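Local coordinates for protein laccase (Botrytis aclada, PDB 3SQR) that probably couples the one-electron oxidation of hydroquinone-type phenols to the reduction of dioxygen to water, as a copper-containing multicopper oxidase, at residues I100-D103 with N107-I110; H126-L131 with G181-N186; Y162-Y167 with V197-L202. All coordinates share one frame; numbering follows the deposited sequence.

Contact 1 (I100-D103 with N107-I110). With BMA (beta-D-mannopyranose), chain C.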
# COMPACT_ATOMS: atom_id res chain seq x y z
N ILE A 100 -14.53 -2.43 0.74
CA ILE A 100 -14.73 -3.51 1.61
C ILE A 100 -14.61 -2.91 2.97
O ILE A 100 -13.55 -2.37 3.35
CB ILE A 100 -13.66 -4.57 1.38
CG1 ILE A 100 -13.81 -5.07 -0.05
CG2 ILE A 100 -13.75 -5.66 2.47
CD1 ILE A 100 -12.83 -6.09 -0.45
N ILE A 101 -15.73 -2.98 3.70
CA ILE A 101 -15.84 -2.36 5.03
C ILE A 101 -16.22 -3.48 5.99
O ILE A 101 -17.21 -4.22 5.77
CB ILE A 101 -16.78 -1.15 5.05
CG1 ILE A 101 -16.31 -0.06 4.05
CG2 ILE A 101 -16.91 -0.53 6.51
CD1 ILE A 101 -17.25 1.25 3.90
N ALA A 102 -15.44 -3.62 7.04
CA ALA A 102 -15.69 -4.62 8.02
C ALA A 102 -15.40 -4.04 9.38
O ALA A 102 -15.03 -2.90 9.50
CB ALA A 102 -14.83 -5.92 7.73
N ASP A 103 -15.70 -4.81 10.42
CA ASP A 103 -15.35 -4.46 11.78
C ASP A 103 -14.20 -5.33 12.18
O ASP A 103 -14.06 -6.47 11.74
CB ASP A 103 -16.50 -4.77 12.78
CG ASP A 103 -17.69 -3.86 12.57
OD1 ASP A 103 -17.51 -2.71 12.18
OD2 ASP A 103 -18.81 -4.35 12.71
N ASN A 107 -14.68 -11.94 9.86
CA ASN A 107 -14.09 -12.88 8.89
C ASN A 107 -14.58 -12.45 7.56
O ASN A 107 -15.78 -12.27 7.42
CB ASN A 107 -14.50 -14.30 9.24
CG ASN A 107 -13.88 -14.74 10.55
OD1 ASN A 107 -12.69 -14.68 10.72
ND2 ASN A 107 -14.72 -15.16 11.51
N LEU A 108 -13.66 -12.25 6.61
CA LEU A 108 -13.96 -11.85 5.25
C LEU A 108 -13.88 -13.08 4.37
O LEU A 108 -12.93 -13.85 4.47
CB LEU A 108 -13.01 -10.77 4.76
CG LEU A 108 -12.91 -9.55 5.69
CD1 LEU A 108 -12.16 -8.39 4.96
CD2 LEU A 108 -14.27 -9.09 6.28
N ILE A 109 -14.85 -13.21 3.50
CA ILE A 109 -14.84 -14.16 2.39
C ILE A 109 -14.96 -13.34 1.12
O ILE A 109 -16.00 -12.70 0.90
CB ILE A 109 -16.01 -15.10 2.51
CG1 ILE A 109 -15.94 -15.84 3.85
CG2 ILE A 109 -16.00 -16.09 1.34
CD1 ILE A 109 -17.14 -16.72 4.09
N ILE A 110 -13.91 -13.31 0.31
CA ILE A 110 -13.91 -12.47 -0.87
C ILE A 110 -13.67 -13.33 -2.09
O ILE A 110 -12.58 -13.79 -2.31
CB ILE A 110 -12.89 -11.37 -0.80
CG1 ILE A 110 -13.02 -10.64 0.56
CG2 ILE A 110 -12.99 -10.47 -2.08
CD1 ILE A 110 -11.83 -9.80 0.98
C1 BMA C . -20.30 3.81 4.20
C2 BMA C . -21.33 4.37 5.19
C3 BMA C . -21.69 3.26 6.22
C4 BMA C . -22.15 1.98 5.49
C5 BMA C . -21.19 1.62 4.35
C6 BMA C . -21.76 0.50 3.47
O2 BMA C . -22.39 4.83 4.37
O3 BMA C . -22.58 3.64 7.27
O4 BMA C . -22.19 0.91 6.42
O5 BMA C . -20.88 2.72 3.51
O6 BMA C . -22.86 1.00 2.71

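Contact 2 (H126-L131 with G181-N186). With CU (copper (II) ion), chain F.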
# COMPACT_ATOMS: atom_id res chain seq x y z
N HIS A 126 -3.69 -5.07 1.64
CA HIS A 126 -2.49 -4.40 2.06
C HIS A 126 -2.42 -4.24 3.57
O HIS A 126 -3.25 -3.65 4.21
CB HIS A 126 -2.25 -3.11 1.27
CG HIS A 126 -0.96 -2.48 1.61
ND1 HIS A 126 0.01 -2.23 0.69
CD2 HIS A 126 -0.51 -1.99 2.79
CE1 HIS A 126 1.02 -1.64 1.28
NE2 HIS A 126 0.75 -1.52 2.57
N GLY A 127 -1.30 -4.69 4.12
CA GLY A 127 -1.01 -4.54 5.52
C GLY A 127 -1.75 -5.54 6.39
O GLY A 127 -1.58 -5.52 7.61
N ILE A 128 -2.53 -6.42 5.78
CA ILE A 128 -3.29 -7.38 6.52
C ILE A 128 -2.34 -8.48 6.95
O ILE A 128 -1.71 -9.09 6.12
CB ILE A 128 -4.52 -7.93 5.72
CG1 ILE A 128 -5.51 -6.75 5.44
CG2 ILE A 128 -5.29 -8.96 6.55
CD1 ILE A 128 -6.09 -6.02 6.71
N ARG A 129 -2.37 -8.80 8.22
CA ARG A 129 -1.33 -9.66 8.80
C ARG A 129 -1.36 -11.08 8.24
O ARG A 129 -0.32 -11.68 8.09
CB ARG A 129 -1.56 -9.68 10.29
CG ARG A 129 -0.47 -10.30 11.03
CD ARG A 129 -0.87 -10.40 12.47
NE ARG A 129 0.25 -10.84 13.32
CZ ARG A 129 0.14 -10.98 14.64
NH1 ARG A 129 -1.01 -10.78 15.21
NH2 ARG A 129 1.18 -11.29 15.39
N GLN A 130 -2.57 -11.60 7.95
CA GLN A 130 -2.79 -12.94 7.48
C GLN A 130 -2.17 -13.99 8.39
O GLN A 130 -1.69 -15.01 7.91
CB GLN A 130 -2.21 -13.12 6.06
CG GLN A 130 -2.78 -12.11 5.02
CD GLN A 130 -4.21 -12.37 4.66
OE1 GLN A 130 -4.84 -13.31 5.15
NE2 GLN A 130 -4.76 -11.53 3.79
N LEU A 131 -2.26 -13.78 9.66
CA LEU A 131 -1.87 -14.82 10.66
C LEU A 131 -2.68 -16.09 10.44
O LEU A 131 -3.92 -16.10 10.52
CB LEU A 131 -2.02 -14.26 12.05
CG LEU A 131 -1.64 -15.13 13.24
CD1 LEU A 131 -0.24 -15.56 13.09
CD2 LEU A 131 -1.88 -14.33 14.55
N GLY A 181 -8.80 -0.90 -4.34
CA GLY A 181 -9.99 -0.38 -3.68
C GLY A 181 -9.69 -0.20 -2.22
O GLY A 181 -8.60 -0.61 -1.75
N PRO A 182 -10.60 0.46 -1.50
CA PRO A 182 -10.37 0.71 -0.10
C PRO A 182 -10.80 -0.49 0.74
O PRO A 182 -11.80 -1.13 0.45
CB PRO A 182 -11.25 1.91 0.19
CG PRO A 182 -12.40 1.82 -0.77
CD PRO A 182 -11.83 1.07 -2.00
N LEU A 183 -10.05 -0.76 1.82
CA LEU A 183 -10.43 -1.73 2.79
C LEU A 183 -10.38 -1.05 4.15
O LEU A 183 -9.30 -0.70 4.61
CB LEU A 183 -9.42 -2.87 2.74
CG LEU A 183 -9.50 -3.97 3.82
CD1 LEU A 183 -10.83 -4.58 4.05
CD2 LEU A 183 -8.49 -5.12 3.37
N ILE A 184 -11.54 -0.80 4.71
CA ILE A 184 -11.70 -0.03 5.95
C ILE A 184 -12.20 -0.98 6.98
O ILE A 184 -13.22 -1.66 6.77
CB ILE A 184 -12.69 1.11 5.76
CG1 ILE A 184 -12.06 2.13 4.83
CG2 ILE A 184 -12.91 1.81 7.05
CD1 ILE A 184 -13.04 3.29 4.42
N ILE A 185 -11.48 -1.06 8.09
CA ILE A 185 -11.86 -1.94 9.19
C ILE A 185 -12.17 -1.02 10.40
O ILE A 185 -11.30 -0.34 10.91
CB ILE A 185 -10.79 -3.00 9.52
CG1 ILE A 185 -10.40 -3.79 8.24
CG2 ILE A 185 -11.29 -3.95 10.65
CD1 ILE A 185 -8.93 -4.36 8.30
N ASN A 186 -13.43 -1.02 10.79
CA ASN A 186 -13.81 -0.15 11.90
C ASN A 186 -13.33 -0.71 13.19
O ASN A 186 -13.17 -1.91 13.40
CB ASN A 186 -15.28 0.18 11.90
CG ASN A 186 -15.63 1.12 10.76
OD1 ASN A 186 -15.16 2.28 10.66
ND2 ASN A 186 -16.40 0.60 9.88
CU CU F . 0.30 -2.64 -1.22

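Contact 3 (Y162-Y167 with V197-L202). With NAG (2-acetamido-2-deoxy-beta-D-glucopyranose), chain B.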
# COMPACT_ATOMS: atom_id res chain seq x y z
N TYR A 162 -7.42 -2.93 12.78
CA TYR A 162 -8.42 -1.91 12.48
C TYR A 162 -7.75 -0.66 11.96
O TYR A 162 -6.61 -0.33 12.30
CB TYR A 162 -9.37 -1.67 13.67
CG TYR A 162 -8.66 -1.22 14.90
CD1 TYR A 162 -8.43 0.14 15.14
CD2 TYR A 162 -8.15 -2.15 15.80
CE1 TYR A 162 -7.71 0.54 16.27
CE2 TYR A 162 -7.42 -1.76 16.90
CZ TYR A 162 -7.21 -0.41 17.14
OH TYR A 162 -6.54 0.02 18.25
N GLY A 163 -8.47 -0.02 11.06
CA GLY A 163 -8.02 1.22 10.48
C GLY A 163 -8.22 1.22 8.97
O GLY A 163 -9.15 0.64 8.43
N THR A 164 -7.35 1.97 8.33
CA THR A 164 -7.40 2.22 6.91
C THR A 164 -6.37 1.45 6.14
O THR A 164 -5.16 1.55 6.37
CB THR A 164 -7.11 3.72 6.66
OG1 THR A 164 -8.05 4.51 7.39
CG2 THR A 164 -7.17 4.06 5.19
N THR A 165 -6.86 0.74 5.16
CA THR A 165 -5.96 0.17 4.19
C THR A 165 -6.66 0.05 2.86
O THR A 165 -7.67 0.72 2.60
CB THR A 165 -5.26 -1.13 4.69
OG1 THR A 165 -4.15 -1.36 3.84
CG2 THR A 165 -6.24 -2.34 4.74
N TRP A 166 -6.08 -0.78 2.00
CA TRP A 166 -6.54 -0.88 0.64
C TRP A 166 -6.23 -2.29 0.20
O TRP A 166 -5.42 -2.95 0.81
CB TRP A 166 -5.89 0.16 -0.25
CG TRP A 166 -4.37 0.18 -0.35
CD1 TRP A 166 -3.45 0.22 0.68
CD2 TRP A 166 -3.61 0.28 -1.55
NE1 TRP A 166 -2.18 0.36 0.16
CE2 TRP A 166 -2.24 0.36 -1.20
CE3 TRP A 166 -3.94 0.28 -2.90
CZ2 TRP A 166 -1.22 0.39 -2.16
CZ3 TRP A 166 -2.95 0.35 -3.87
CH2 TRP A 166 -1.59 0.40 -3.51
N TYR A 167 -6.91 -2.72 -0.85
CA TYR A 167 -6.59 -4.02 -1.47
C TYR A 167 -6.21 -3.71 -2.88
O TYR A 167 -6.73 -2.76 -3.49
CB TYR A 167 -7.75 -5.00 -1.38
CG TYR A 167 -9.00 -4.58 -2.09
CD1 TYR A 167 -9.88 -3.69 -1.54
CD2 TYR A 167 -9.34 -5.12 -3.33
CE1 TYR A 167 -11.07 -3.32 -2.21
CE2 TYR A 167 -10.50 -4.76 -3.99
CZ TYR A 167 -11.36 -3.84 -3.43
OH TYR A 167 -12.46 -3.49 -4.11
N VAL A 197 -15.38 10.43 6.65
CA VAL A 197 -15.60 10.73 5.26
C VAL A 197 -15.07 9.62 4.35
O VAL A 197 -15.32 9.59 3.15
CB VAL A 197 -15.07 12.13 4.86
CG1 VAL A 197 -15.79 13.21 5.77
CG2 VAL A 197 -13.55 12.32 4.88
N GLY A 198 -14.29 8.74 4.96
CA GLY A 198 -13.77 7.64 4.17
C GLY A 198 -12.43 8.01 3.56
O GLY A 198 -11.68 8.91 4.01
N VAL A 199 -12.07 7.20 2.59
CA VAL A 199 -10.71 7.26 2.01
C VAL A 199 -10.63 8.39 1.00
O VAL A 199 -11.63 8.75 0.31
CB VAL A 199 -10.37 5.92 1.34
CG1 VAL A 199 -9.10 6.01 0.54
CG2 VAL A 199 -10.13 4.79 2.40
N ILE A 200 -9.47 8.97 0.92
CA ILE A 200 -9.10 9.86 -0.21
C ILE A 200 -7.83 9.27 -0.79
O ILE A 200 -6.78 9.27 -0.14
CB ILE A 200 -8.79 11.31 0.24
CG1 ILE A 200 -10.02 11.91 0.93
CG2 ILE A 200 -8.29 12.16 -0.95
CD1 ILE A 200 -9.84 13.31 1.50
N PHE A 201 -7.96 8.66 -1.97
CA PHE A 201 -6.85 8.14 -2.70
C PHE A 201 -6.07 9.23 -3.39
O PHE A 201 -6.62 10.19 -3.90
CB PHE A 201 -7.30 7.13 -3.74
CG PHE A 201 -7.82 5.85 -3.15
CD1 PHE A 201 -6.92 4.93 -2.62
CD2 PHE A 201 -9.17 5.56 -3.10
CE1 PHE A 201 -7.36 3.77 -2.08
CE2 PHE A 201 -9.62 4.37 -2.58
CZ PHE A 201 -8.71 3.47 -2.09
N LEU A 202 -4.76 9.13 -3.30
CA LEU A 202 -3.86 10.06 -3.98
C LEU A 202 -3.03 9.22 -4.95
O LEU A 202 -2.44 8.22 -4.55
CB LEU A 202 -3.00 10.79 -2.96
CG LEU A 202 -3.67 11.57 -1.86
CD1 LEU A 202 -2.63 11.93 -0.78
CD2 LEU A 202 -4.40 12.77 -2.46
C1 NAG B . -13.65 8.56 -2.22
C2 NAG B . -14.68 9.16 -1.27
C3 NAG B . -15.30 8.01 -0.49
C4 NAG B . -15.93 6.98 -1.41
C5 NAG B . -14.97 6.62 -2.59
C6 NAG B . -15.74 6.19 -3.81
C7 NAG B . -14.50 11.14 0.11
C8 NAG B . -13.80 11.86 1.25
N2 NAG B . -14.05 9.94 -0.25
O3 NAG B . -16.23 8.46 0.46
O4 NAG B . -16.24 5.79 -0.67
O5 NAG B . -14.30 7.73 -3.13
O6 NAG B . -14.87 5.51 -4.71
O7 NAG B . -15.46 11.61 -0.49

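Contact 1 (I100-D103 with N107-I110)
Ala102 and Leu108 make the tight end of this contact. The CB methyl of Ala102 lies 3.5 Å from CD2 of Leu108. The other branch of Leu108, CD1, meets CG2 of Ile100 at 4.0 Å, the two side chains crossing at a slant. Leu108 thus divides its two methyls between neighbouring inward residues of strand 100-103. Its CG stands anti to the carbonyl carbon (chi1 -53°), and this turns the fork toward that strand. Further along, Ile100 and Ile110 only meet tip to tip, CD1 to CD1 at 4.1 Å.

The two strands run nearly antiparallel, at 157°, with segment axes 8.5 Å apart at their closest. No hydrogen bond joins them, because they belong to different sheets of a cupredoxin-type beta-sandwich. Phe157 and Leu183 extend the apolar layer around Leu108.

The outer side of strand 100-103 is looser. Ile101 points away from strand 107-110 and is partly exposed. CD1 of Ile101 lies 3.9 Å from O5 of a glycan beta-D-mannopyranose, and an N-acetylglucosamine also touches Ile101. Asp103, also partly exposed, pairs with Arg68. With aliphatic carbon alone meeting across the interface, the two sheets are held here by shape and burial, not by directed bonds.

Contact 2 (H126-L131 with G181-N186)
The loop after strand 123-125 starts at a ligand of the trinuclear copper cluster and then packs against strand 180-186 of a cupredoxin-type domain. Ile128 carries this packing. It reaches Leu183 and Ile185, two inward residues of the strand, with two different atoms. CG1 of Ile128 meets CD2 of Leu183 at 4.0 Å. CD1 of Ile128 meets CD1 of Ile185 at 3.7 Å. Both pairs approach tip to tip. In Ile128, CG1 is anti to the carbonyl carbon, and the chain then bends at CG1 (chi2 -60°) instead of extending. The bend brings CD1 to Ile185. Leu183 has its CG anti to the backbone N (chi1 173°), which carries its CD2 methyl to Ile128. Phe157 also touches Ile128, and Val159 touches Ile185.

His126, at the head of the loop, turns away from the strand. ND1 of His126 binds copper at 2.0 Å, and His168 and His527 supply the other two protein ligands of this ion, a type 3 copper by similarity. The far nitrogen, NE2, is hydrogen-bonded to OD1 of Asp500. The ring is therefore held at both nitrogens, and stacking with Trp166 and His466 further limits its tilt. Gly127 follows with positive phi (78°), a backbone shape that favours glycine, and turns the chain from the copper to Ile128.

Polar and apolar roles are thus separated along the loop: the metal and Asp500 fix the imidazole, while aliphatic contacts alone seat Ile128 on the strand.

Contact 3 (Y162-Y167 with V197-L202)
In Thr164, chi1 (-57°) sets OG1 beside the backbone N and leaves CG2 on the opposite side from that N, while Val199 holds CG2 anti to its carbonyl carbon. These settings bring CG2 of Thr164 to 4.1 Å from CG2 of Val199, with the side chains crossing. The same torsion of Thr164 leads OG1 to its hydrogen-bond partners, Asp312 and Arg266. Val199 uses its other branch within its own strand: CG1 sits 3.5 Å above the plane of the Phe201 ring, over its centre. The edge of that ring faces the other strand. CE1 of Phe201 lies 4.3 Å from CB of Trp166, which is near the ring plane.

The contact joins two successive cupredoxin-type domains of the multicopper oxidase. Strand 163-169 belongs to the sheet that also holds strand 180-186. Strand 195-205 belongs to a sheet of the next domain. Ile268, on strand 262-269 beside it, touches both Thr164 and Val199. Beyond its CB, Trp166 extends toward a copper ion and stacks on His126.

The far side of strand 195-205 carries sugar. N2 of an N-acetylglucosamine donates a 2.8 Å hydrogen bond to O of Val199, with an N-H...O angle of 156°. The acetyl methyl C8 of that sugar rests 3.7 Å from CG2 of Val197 and 3.8 Å from CG1 of Ile200. The backbone angles of Gly198 call for glycine.

Contacts 1 and 2 place strands 100-103 and 180-186 side by side in one sheet; the contact centres are about 9 Å apart. Probable hydrogen bonds join these strands: Ala102 O to Asn186 N at 2.8 Å and Ile100 O to Ile184 N at 2.9 Å. Contact 3 is also centred about 9 Å from contact 2. Gly181 O lies 2.8 Å from Tyr167 N, a probable hydrogen bond. Contacts 1 and 3 meet through Ile100 CD1 and Tyr167 CE1, at 3.7 Å. Contact 2 supplies a copper ligand, and the Trp166 side chain of contact 3 comes within about 4 Å of a copper. In contact 1, the Ile100 side chain stays about 10 Å from that of His168.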